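Local structure of UDP-4-amino-4,6-dideoxy-N-acetyl-beta-L-altrosamine transaminase (Helicobacter pylori, 2FNU) at residues Arg65-Phe70 with Ser150-Ser155; Pro247-Lys252 with Cys349-Asn354. The protein catalyses the pyridoxal-phosphate-dependent amino transfer that makes UDP-4-amino-4,6-dideoxy-N-acetyl-beta-L-altrosamine, the second step of pseudaminic acid biosynthesis for flagellin modification. All blocks are in the same frame, centred on the assembly; numbering follows the deposited sequence.

Both contacts are small and partly buried, and neither has a hydrogen bond across its segments. They lie on opposite sides of the chain's centre, with centres 31 Å apart and nearest atoms about 11 Å apart. Contact 1 joins the end region of helix 56-66 to strand 150-154 of the mixed central sheet, through an aromatic ring set against a leucine methyl and a serine; its strand runs on to the cofactor. Contact 2 shares none of these elements: helix 246-264 meets the turn that precedes helix 355-370, and aliphatic carbons pack on one alanine and its carbonyl oxygen. Polar bonds there tie the turn to itself and to helix 355-370, not to helix 246-264.

Contact 1. Residues Arg65-Phe70 with Ser150-Ser155; sequences RNFSEF and SFLSDS. With PMP (4'-deoxy-4'-aminopyridoxal-5'-phosphate), chain E.
D154 OD1 is gripped from two sources: PMP N1 lies 2.7 Å from it, and T87 OG1 hydrogen-bonds to the same oxygen. OD2 is held by S156 OG, so both carboxylate oxygens are anchored, which helps fix its rotation, with OD1 in line with N1 at the pyridine edge. With CG swung opposite the backbone N (chi1 -177°), the group leaves the end of strand 150-154 toward the cofactor. This is the aspartate facing the pyridine nitrogen in fold type I aminotransferases, carried on a strand flanked by 122-128 and 174-178. Helix 56-66 also reaches the cofactor, at its start, where A56 N and T57 OG1 bind PMP. Farther along, F67 packs on S150 and L152. There L152 CD1 sits almost squarely above the F67 ring, 4.1 Å from the centroid and 7° off the normal, a CH-pi contact. S68 CB covers the opposite face, offset toward the rim. S150 OG comes to the ring edge, 3.5 Å from F67 CD1. CG of F67 lies between its backbone N and carbonyl carbon (chi1 81°), presenting the ring to the strand. Beyond it, S68 OG donates to E69 O at 2.8 Å and also hydrogen-bonds K123 NZ.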
loop_
_atom_site.group_PDB
_atom_site.type_symbol
_atom_site.label_atom_id
_atom_site.label_comp_id
_atom_site.label_asym_id
_atom_site.label_seq_id
_atom_site.Cartn_x
_atom_site.Cartn_y
_atom_site.Cartn_z
ATOM N N ARG B 65 -9.093 -12.051 3.011
ATOM C CA ARG B 65 -8.166 -13.071 3.494
ATOM C C ARG B 65 -8.475 -13.465 4.927
ATOM O O ARG B 65 -8.142 -14.582 5.355
ATOM C CB ARG B 65 -6.709 -12.573 3.414
ATOM C CG ARG B 65 -6.125 -12.587 1.989
ATOM C CD ARG B 65 -5.759 -14.011 1.498
ATOM N NE ARG B 65 -4.758 -14.635 2.373
ATOM C CZ ARG B 65 -3.447 -14.377 2.323
ATOM N NH1 ARG B 65 -2.942 -13.541 1.413
ATOM N NH2 ARG B 65 -2.639 -14.963 3.203
ATOM N N ASN B 66 -9.101 -12.560 5.677
ATOM C CA ASN B 66 -9.203 -12.751 7.128
ATOM C C ASN B 66 -10.599 -13.014 7.687
ATOM O O ASN B 66 -10.719 -13.469 8.835
ATOM C CB ASN B 66 -8.548 -11.580 7.878
ATOM C CG ASN B 66 -7.039 -11.570 7.714
ATOM O OD1 ASN B 66 -6.487 -10.828 6.886
ATOM N ND2 ASN B 66 -6.364 -12.400 8.480
ATOM N N PHE B 67 -11.650 -12.743 6.909
ATOM C CA PHE B 67 -13.007 -12.933 7.461
ATOM C C PHE B 67 -13.259 -14.393 7.823
ATOM O O PHE B 67 -14.064 -14.690 8.706
ATOM C CB PHE B 67 -14.091 -12.358 6.525
ATOM C CG PHE B 67 -14.467 -13.264 5.384
ATOM C CD1 PHE B 67 -15.663 -13.998 5.419
ATOM C CD2 PHE B 67 -13.652 -13.353 4.250
ATOM C CE1 PHE B 67 -16.008 -14.840 4.362
ATOM C CE2 PHE B 67 -13.991 -14.177 3.188
ATOM C CZ PHE B 67 -15.187 -14.927 3.243
ATOM N N SER B 68 -12.537 -15.265 7.136
ATOM C CA SER B 68 -12.587 -16.713 7.342
ATOM C C SER B 68 -11.288 -17.320 6.879
ATOM O O SER B 68 -10.628 -16.781 5.980
ATOM C CB SER B 68 -13.710 -17.329 6.508
ATOM O OG SER B 68 -13.781 -18.732 6.755
ATOM N N GLU B 69 -10.907 -18.454 7.473
ATOM C CA GLU B 69 -9.882 -19.275 6.833
ATOM C C GLU B 69 -10.434 -19.781 5.500
ATOM O O GLU B 69 -11.645 -20.008 5.367
ATOM C CB GLU B 69 -9.469 -20.447 7.728
ATOM C CG GLU B 69 -8.791 -19.995 9.017
ATOM C CD GLU B 69 -7.854 -21.041 9.606
ATOM O OE1 GLU B 69 -8.073 -22.255 9.385
ATOM O OE2 GLU B 69 -6.891 -20.639 10.298
ATOM N N PHE B 70 -9.561 -19.925 4.512
ATOM C CA PHE B 70 -9.978 -20.420 3.209
ATOM C C PHE B 70 -10.194 -21.928 3.201
ATOM O O PHE B 70 -9.376 -22.682 3.747
ATOM C CB PHE B 70 -8.975 -20.052 2.121
ATOM C CG PHE B 70 -9.416 -20.471 0.757
ATOM C CD1 PHE B 70 -10.312 -19.692 0.029
ATOM C CD2 PHE B 70 -8.963 -21.665 0.201
ATOM C CE1 PHE B 70 -10.737 -20.078 -1.219
ATOM C CE2 PHE B 70 -9.392 -22.065 -1.067
ATOM C CZ PHE B 70 -10.277 -21.265 -1.782
ATOM N N SER B 150 -21.248 -14.959 5.018
ATOM C CA SER B 150 -20.836 -13.644 5.486
ATOM C C SER B 150 -21.287 -12.577 4.506
ATOM O O SER B 150 -21.128 -12.736 3.293
ATOM C CB SER B 150 -19.317 -13.579 5.616
ATOM O OG SER B 150 -18.868 -14.480 6.615
ATOM N N PHE B 151 -21.840 -11.495 5.057
ATOM C CA PHE B 151 -22.192 -10.292 4.279
ATOM C C PHE B 151 -21.003 -9.335 4.350
ATOM O O PHE B 151 -20.668 -8.844 5.427
ATOM C CB PHE B 151 -23.471 -9.676 4.878
ATOM C CG PHE B 151 -23.890 -8.345 4.299
ATOM C CD1 PHE B 151 -24.757 -7.533 5.021
ATOM C CD2 PHE B 151 -23.476 -7.920 3.038
ATOM C CE1 PHE B 151 -25.178 -6.292 4.518
ATOM C CE2 PHE B 151 -23.897 -6.671 2.536
ATOM C CZ PHE B 151 -24.751 -5.873 3.285
ATOM N N LEU B 152 -20.362 -9.097 3.205
ATOM C CA LEU B 152 -19.242 -8.154 3.119
ATOM C C LEU B 152 -19.672 -7.004 2.213
ATOM O O LEU B 152 -20.347 -7.218 1.212
ATOM C CB LEU B 152 -17.983 -8.823 2.554
ATOM C CG LEU B 152 -17.570 -10.146 3.218
ATOM C CD1 LEU B 152 -16.392 -10.794 2.493
ATOM C CD2 LEU B 152 -17.255 -9.907 4.692
ATOM N N SER B 153 -19.312 -5.778 2.583
ATOM C CA SER B 153 -19.797 -4.608 1.845
ATOM C C SER B 153 -18.638 -3.770 1.304
ATOM O O SER B 153 -17.862 -3.235 2.098
ATOM C CB SER B 153 -20.653 -3.738 2.768
ATOM O OG SER B 153 -21.207 -2.601 2.083
ATOM N N ASP B 154 -18.516 -3.678 -0.021
ATOM C CA ASP B 154 -17.600 -2.710 -0.626
ATOM C C ASP B 154 -18.326 -1.366 -0.714
ATOM O O ASP B 154 -19.033 -1.067 -1.691
ATOM C CB ASP B 154 -17.096 -3.185 -2.000
ATOM C CG ASP B 154 -16.090 -2.220 -2.592
ATOM O OD1 ASP B 154 -15.472 -2.557 -3.616
ATOM O OD2 ASP B 154 -15.912 -1.118 -1.999
ATOM N N SER B 155 -18.173 -0.590 0.354
ATOM C CA SER B 155 -18.810 0.713 0.503
ATOM C C SER B 155 -17.826 1.809 0.095
ATOM O O SER B 155 -17.899 2.932 0.588
ATOM C CB SER B 155 -19.295 0.895 1.948
ATOM O OG SER B 155 -20.322 -0.066 2.231
HETATM N N1 PMP E . -14.094 -0.631 -4.896
HETATM C C2 PMP E . -14.763 0.341 -5.595
HETATM C C2A PMP E . -16.265 0.237 -5.720
HETATM C C3 PMP E . -14.039 1.400 -6.160
HETATM O O3 PMP E . -14.686 2.397 -6.832
HETATM C C4 PMP E . -12.630 1.456 -6.033
HETATM C C4A PMP E . -11.815 2.540 -6.705
HETATM N N4A PMP E . -12.390 2.968 -7.961
HETATM C C5 PMP E . -11.986 0.484 -5.261
HETATM C C6 PMP E . -12.750 -0.512 -4.657
HETATM C C5A PMP E . -10.483 0.502 -5.043
HETATM O O4P PMP E . -10.216 1.525 -4.101
HETATM P P PMP E . -8.740 2.176 -4.022
HETATM O O1P PMP E . -8.620 3.082 -5.225
HETATM O O2P PMP E . -8.747 2.984 -2.759
HETATM O O3P PMP E . -7.714 1.077 -3.986
#

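Contact 2. Residues Pro247-Lys252 with Cys349-Asn354; sequences PFLMQK and CHANLN
A351 CB presses against L249, 3.7 Å from the tip methyl CD2 and from the backbone L249 O. The leucine is buried, and this is the tight part of the contact: a single methyl fitted against one side of helix 246-264. Next to it, the base of K252 closes over the same residue, with K252 CB 3.6 Å from A351 O and 3.9 Å from A351 CB. K252 CG, set anti to the carbonyl carbon by chi1 (-69°), lies over a face of the F248 ring, 4.0 Å above its plane and toward the rim; the chain then bends at chi2 and leads away from the turn. Around this tight spot the surface is looser: F248 and Q251 on the helix and N352 on the turn are exposed. Q251 NE2 bonds to E255 OE1; N352 packs on K26 of the second subunit. The turn is braced internally: N352 N donates to H350 ND1 at 3.1 Å, through a bent bond (138°) tilted out of the imidazole plane, and L353 N bonds H350 O. The arrangement is a type I beta turn, H350 to L353, leading into the N-cap N354 of helix 355-370.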
loop_
_atom_site.group_PDB
_atom_site.type_symbol
_atom_site.label_atom_id
_atom_site.label_comp_id
_atom_site.label_asym_id
_atom_site.label_seq_id
_atom_site.Cartn_x
_atom_site.Cartn_y
_atom_site.Cartn_z
ATOM N N PRO B 247 -19.794 15.891 6.254
ATOM C CA PRO B 247 -21.185 16.259 5.945
ATOM C C PRO B 247 -21.322 17.515 5.072
ATOM O O PRO B 247 -22.199 17.565 4.193
ATOM C CB PRO B 247 -21.802 16.475 7.331
ATOM C CG PRO B 247 -20.972 15.572 8.234
ATOM C CD PRO B 247 -19.570 15.799 7.711
ATOM N N PHE B 248 -20.474 18.516 5.319
ATOM C CA PHE B 248 -20.443 19.729 4.501
ATOM C C PHE B 248 -20.123 19.397 3.041
ATOM O O PHE B 248 -20.809 19.857 2.120
ATOM C CB PHE B 248 -19.418 20.720 5.078
ATOM C CG PHE B 248 -19.148 21.911 4.197
ATOM C CD1 PHE B 248 -19.938 23.050 4.288
ATOM C CD2 PHE B 248 -18.099 21.893 3.279
ATOM C CE1 PHE B 248 -19.689 24.161 3.462
ATOM C CE2 PHE B 248 -17.843 23.000 2.454
ATOM C CZ PHE B 248 -18.648 24.128 2.554
ATOM N N LEU B 249 -19.086 18.593 2.824
ATOM C CA LEU B 249 -18.692 18.233 1.468
ATOM C C LEU B 249 -19.818 17.443 0.792
ATOM O O LEU B 249 -20.119 17.649 -0.385
ATOM C CB LEU B 249 -17.402 17.396 1.505
ATOM C CG LEU B 249 -16.181 18.118 2.093
ATOM C CD1 LEU B 249 -15.024 17.147 2.392
ATOM C CD2 LEU B 249 -15.700 19.236 1.155
ATOM N N MET B 250 -20.434 16.524 1.542
ATOM C CA MET B 250 -21.508 15.694 1.009
ATOM C C MET B 250 -22.694 16.570 0.605
ATOM O O MET B 250 -23.334 16.341 -0.439
ATOM C CB MET B 250 -21.935 14.646 2.046
ATOM C CG MET B 250 -23.113 13.786 1.604
ATOM S SD MET B 250 -23.291 12.374 2.710
ATOM C CE MET B 250 -25.039 12.475 3.118
ATOM N N GLN B 251 -22.979 17.582 1.418
ATOM C CA GLN B 251 -24.103 18.472 1.114
ATOM C C GLN B 251 -23.806 19.368 -0.104
ATOM O O GLN B 251 -24.717 19.697 -0.879
ATOM C CB GLN B 251 -24.515 19.282 2.344
ATOM C CG GLN B 251 -25.694 20.248 2.097
ATOM C CD GLN B 251 -27.012 19.547 1.718
ATOM O OE1 GLN B 251 -27.246 18.359 2.014
ATOM N NE2 GLN B 251 -27.886 20.298 1.054
ATOM N N LYS B 252 -22.540 19.754 -0.291
ATOM C CA LYS B 252 -22.189 20.460 -1.522
ATOM C C LYS B 252 -22.471 19.605 -2.746
ATOM O O LYS B 252 -22.990 20.111 -3.743
ATOM C CB LYS B 252 -20.739 20.942 -1.506
ATOM C CG LYS B 252 -20.496 22.066 -0.499
ATOM C CD LYS B 252 -21.130 23.368 -0.980
ATOM C CE LYS B 252 -20.878 24.509 -0.001
ATOM N NZ LYS B 252 -21.636 25.741 -0.378
ATOM N N CYS B 349 -19.214 15.814 -10.605
ATOM C CA CYS B 349 -19.926 15.935 -9.350
ATOM C C CYS B 349 -18.878 15.816 -8.251
ATOM O O CYS B 349 -18.282 14.754 -8.079
ATOM C CB CYS B 349 -20.964 14.824 -9.218
ATOM S SG CYS B 349 -21.900 14.916 -7.670
ATOM N N HIS B 350 -18.608 16.926 -7.575
ATOM C CA HIS B 350 -17.688 16.990 -6.428
ATOM C C HIS B 350 -17.964 18.283 -5.660
ATOM O O HIS B 350 -18.695 19.163 -6.135
ATOM C CB HIS B 350 -16.218 16.905 -6.858
ATOM C CG HIS B 350 -15.814 17.978 -7.813
ATOM N ND1 HIS B 350 -15.459 19.246 -7.399
ATOM C CD2 HIS B 350 -15.706 17.973 -9.166
ATOM C CE1 HIS B 350 -15.149 19.976 -8.458
ATOM N NE2 HIS B 350 -15.302 19.234 -9.542
ATOM N N ALA B 351 -17.419 18.383 -4.453
ATOM C CA ALA B 351 -17.813 19.467 -3.547
ATOM C C ALA B 351 -17.382 20.853 -4.009
ATOM O O ALA B 351 -17.896 21.856 -3.508
ATOM C CB ALA B 351 -17.284 19.202 -2.159
ATOM N N ASN B 352 -16.436 20.919 -4.939
ATOM C CA ASN B 352 -15.964 22.230 -5.412
ATOM C C ASN B 352 -16.593 22.684 -6.718
ATOM O O ASN B 352 -16.189 23.709 -7.277
ATOM C CB ASN B 352 -14.444 22.258 -5.532
ATOM C CG ASN B 352 -13.750 22.536 -4.190
ATOM O OD1 ASN B 352 -14.360 23.054 -3.246
ATOM N ND2 ASN B 352 -12.465 22.220 -4.119
ATOM N N LEU B 353 -17.583 21.941 -7.196
ATOM C CA LEU B 353 -18.274 22.292 -8.426
ATOM C C LEU B 353 -19.399 23.265 -8.093
ATOM O O LEU B 353 -20.432 22.862 -7.546
ATOM C CB LEU B 353 -18.826 21.015 -9.064
ATOM C CG LEU B 353 -19.222 21.047 -10.536
ATOM C CD1 LEU B 353 -18.015 21.361 -11.419
ATOM C CD2 LEU B 353 -19.855 19.700 -10.898
ATOM N N ASN B 354 -19.184 24.541 -8.409
ATOM C CA ASN B 354 -20.138 25.576 -7.986
ATOM C C ASN B 354 -21.408 25.605 -8.837
ATOM O O ASN B 354 -21.506 24.943 -9.876
ATOM C CB ASN B 354 -19.476 26.960 -7.868
ATOM C CG ASN B 354 -19.047 27.539 -9.206
ATOM O OD1 ASN B 354 -19.503 27.111 -10.261
ATOM N ND2 ASN B 354 -18.177 28.543 -9.163
#